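Local structure of CRISPR-associated endoribonuclease Cas6 1 (Methanocaldococcus jannaschii DSM 2661, 5YI6) at residues A[167-172]-A[218-223]. The protein probably cleaves CRISPR precursor transcripts as a Cas6-family endoribonuclease, helping to generate the CRISPR RNAs that guide defence against mobile genetic elements. Residues are numbered along the deposited sequence; the frame is centred on the assembly and turned at random.
Sequences KKKYEA and IKFGYE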
loop_
_atom_site.group_PDB
_atom_site.type_symbol
_atom_site.label_atom_id
_atom_site.label_comp_id
_atom_site.label_asym_id
_atom_site.label_seq_id
_atom_site.Cartn_x
_atom_site.Cartn_y
_atom_site.Cartn_z
ATOM N N LYS A 167 -9.108 -13.806 1.191
ATOM C CA LYS A 167 -9.833 -14.616 2.169
ATOM C C LYS A 167 -8.879 -15.199 3.218
ATOM O O LYS A 167 -9.187 -15.200 4.424
ATOM C CB LYS A 167 -10.595 -15.725 1.441
ATOM C CG LYS A 167 -11.708 -15.175 0.510
ATOM C CD LYS A 167 -12.335 -16.299 -0.330
ATOM C CE LYS A 167 -13.535 -15.809 -1.148
ATOM N NZ LYS A 167 -14.061 -16.841 -2.109
ATOM N N LYS A 168 -7.703 -15.665 2.785
ATOM C CA LYS A 168 -6.744 -16.192 3.759
ATOM C C LYS A 168 -6.240 -15.104 4.702
ATOM O O LYS A 168 -6.070 -15.347 5.902
ATOM C CB LYS A 168 -5.577 -16.841 3.028
ATOM C CG LYS A 168 -5.955 -18.142 2.318
ATOM C CD LYS A 168 -4.763 -18.702 1.549
ATOM C CE LYS A 168 -5.180 -19.800 0.578
ATOM N NZ LYS A 168 -4.200 -19.933 -0.547
ATOM N N LYS A 169 -5.965 -13.907 4.173
ATOM C CA LYS A 169 -5.540 -12.786 5.012
ATOM C C LYS A 169 -6.623 -12.394 5.988
ATOM O O LYS A 169 -6.332 -12.065 7.141
ATOM C CB LYS A 169 -5.164 -11.541 4.156
ATOM C CG LYS A 169 -3.854 -11.628 3.454
ATOM C CD LYS A 169 -3.422 -10.198 2.925
ATOM C CE LYS A 169 -4.588 -9.485 2.217
ATOM N NZ LYS A 169 -4.052 -8.647 1.058
ATOM N N TYR A 170 -7.890 -12.405 5.535
ATOM C CA TYR A 170 -9.006 -12.126 6.428
ATOM C C TYR A 170 -8.981 -13.089 7.625
ATOM O O TYR A 170 -9.097 -12.664 8.780
ATOM C CB TYR A 170 -10.337 -12.252 5.673
ATOM C CG TYR A 170 -11.531 -11.933 6.507
ATOM C CD1 TYR A 170 -12.141 -10.687 6.428
ATOM C CD2 TYR A 170 -12.068 -12.882 7.393
ATOM C CE1 TYR A 170 -13.238 -10.383 7.195
ATOM C CE2 TYR A 170 -13.151 -12.584 8.164
ATOM C CZ TYR A 170 -13.738 -11.332 8.064
ATOM O OH TYR A 170 -14.826 -11.016 8.842
ATOM N N GLU A 171 -8.849 -14.388 7.349
ATOM C CA GLU A 171 -8.827 -15.352 8.448
ATOM C C GLU A 171 -7.592 -15.166 9.317
ATOM O O GLU A 171 -7.662 -15.347 10.539
ATOM C CB GLU A 171 -8.896 -16.798 7.921
ATOM C CG GLU A 171 -10.177 -17.039 7.163
ATOM C CD GLU A 171 -10.442 -18.505 6.853
ATOM O OE1 GLU A 171 -9.511 -19.346 6.964
ATOM O OE2 GLU A 171 -11.596 -18.788 6.479
ATOM N N ALA A 172 -6.450 -14.822 8.711
ATOM C CA ALA A 172 -5.228 -14.645 9.500
ATOM C C ALA A 172 -5.330 -13.428 10.399
ATOM O O ALA A 172 -4.821 -13.441 11.528
ATOM C CB ALA A 172 -3.995 -14.523 8.596
ATOM N N ILE A 218 -14.832 -6.903 0.963
ATOM C CA ILE A 218 -14.223 -5.859 0.126
ATOM C C ILE A 218 -13.584 -4.783 0.994
ATOM O O ILE A 218 -12.480 -4.302 0.700
ATOM C CB ILE A 218 -15.284 -5.274 -0.835
ATOM C CG1 ILE A 218 -15.769 -6.379 -1.794
ATOM C CG2 ILE A 218 -14.701 -4.079 -1.614
ATOM C CD1 ILE A 218 -17.024 -5.966 -2.611
ATOM N N LYS A 219 -14.261 -4.402 2.085
ATOM C CA LYS A 219 -13.769 -3.395 3.017
ATOM C C LYS A 219 -12.459 -3.836 3.657
ATOM O O LYS A 219 -11.561 -3.015 3.889
ATOM C CB LYS A 219 -14.831 -3.150 4.091
ATOM C CG LYS A 219 -14.386 -2.327 5.260
ATOM C CD LYS A 219 -15.519 -2.095 6.258
ATOM C CE LYS A 219 -15.042 -1.225 7.414
ATOM N NZ LYS A 219 -13.945 -1.845 8.211
ATOM N N PHE A 220 -12.335 -5.136 3.957
ATOM C CA PHE A 220 -11.049 -5.632 4.438
ATOM C C PHE A 220 -9.954 -5.471 3.385
ATOM O O PHE A 220 -8.845 -5.049 3.708
ATOM C CB PHE A 220 -11.173 -7.102 4.862
ATOM C CG PHE A 220 -9.890 -7.707 5.316
ATOM C CD1 PHE A 220 -9.379 -7.415 6.576
ATOM C CD2 PHE A 220 -9.198 -8.615 4.472
ATOM C CE1 PHE A 220 -8.154 -7.998 7.016
ATOM C CE2 PHE A 220 -7.967 -9.203 4.891
ATOM C CZ PHE A 220 -7.467 -8.906 6.175
ATOM N N GLY A 221 -10.231 -5.801 2.122
ATOM C CA GLY A 221 -9.223 -5.535 1.087
ATOM C C GLY A 221 -8.922 -4.044 0.940
ATOM O O GLY A 221 -7.781 -3.639 0.703
ATOM N N TYR A 222 -9.939 -3.212 1.116
ATOM C CA TYR A 222 -9.759 -1.769 1.013
ATOM C C TYR A 222 -8.792 -1.252 2.074
ATOM O O TYR A 222 -7.974 -0.372 1.800
ATOM C CB TYR A 222 -11.122 -1.087 1.132
ATOM C CG TYR A 222 -11.099 0.345 0.646
ATOM C CD1 TYR A 222 -11.190 0.625 -0.718
ATOM C CD2 TYR A 222 -10.987 1.392 1.545
ATOM C CE1 TYR A 222 -11.169 1.979 -1.183
ATOM C CE2 TYR A 222 -10.979 2.744 1.115
ATOM C CZ TYR A 222 -11.048 3.007 -0.265
ATOM O OH TYR A 222 -11.046 4.307 -0.725
ATOM N N GLU A 223 -8.871 -1.770 3.300
ATOM C CA GLU A 223 -7.974 -1.217 4.326
ATOM C C GLU A 223 -6.695 -2.038 4.546
ATOM O O GLU A 223 -5.693 -1.493 5.001
ATOM C CB GLU A 223 -8.738 -0.962 5.621
ATOM C CG GLU A 223 -9.907 0.103 5.413
ATOM C CD GLU A 223 -9.510 1.557 4.855
ATOM O OE1 GLU A 223 -8.505 1.764 4.136
ATOM O OE2 GLU A 223 -10.259 2.529 5.127
#
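Segments 167-172 and 218-223, on helices 158-174 and 215-224, come nearest at Tyr-170 and Phe-220, whose CA atoms are 7.1 Å apart. Phe-220 bridges the gap: with its CG anti to the backbone N (chi1 178°), its ring reaches across to the backbone of the facing helix. There Phe-220 CE2 lies 3.3 Å from Tyr-170 N, and CZ of the same ring 3.5 Å from Lys-169 O, so the ring meets main-chain atoms as well as side chains. Tyr-170 covers one face of this ring. Tyr-170 CB makes a CH-pi contact, 4.3 Å from the Phe-220 centroid, while the tyrosine ring turns an edge to that face in a T-shaped pair, planes at 73° and centroids 5.4 Å apart. Tyr-170 CD1 does the touching, 3.9 Å from Phe-220 CG, offset toward the rim of the ring. Lys-169 CB meets the ring edge in plane, 3.7 Å from Phe-220 CE2. Farther out, past CG, the lysine chain bends, and NZ bonds to Asn-230 OD1, Gly-225 O and Gly-227 O, tying helix 158-174 to the glycine-rich loop that follows helix 215-224; Asn-165 OD1, in the lysine's own helix, is a fourth partner. Leu-166 and Phe-173 also pack on the buried Phe-220. The contact joins the two helices of the C-terminal ferredoxin-like domain, whose beta-alpha-beta-beta-alpha-beta order and four-stranded antiparallel sheet are characteristic of RAMP proteins. The Lys-169 side chain comes within about 8 Å of that of Lys-53, the probable transition-state stabiliser, which brings this edge of the helix pair near the presumed RNA-cleavage site.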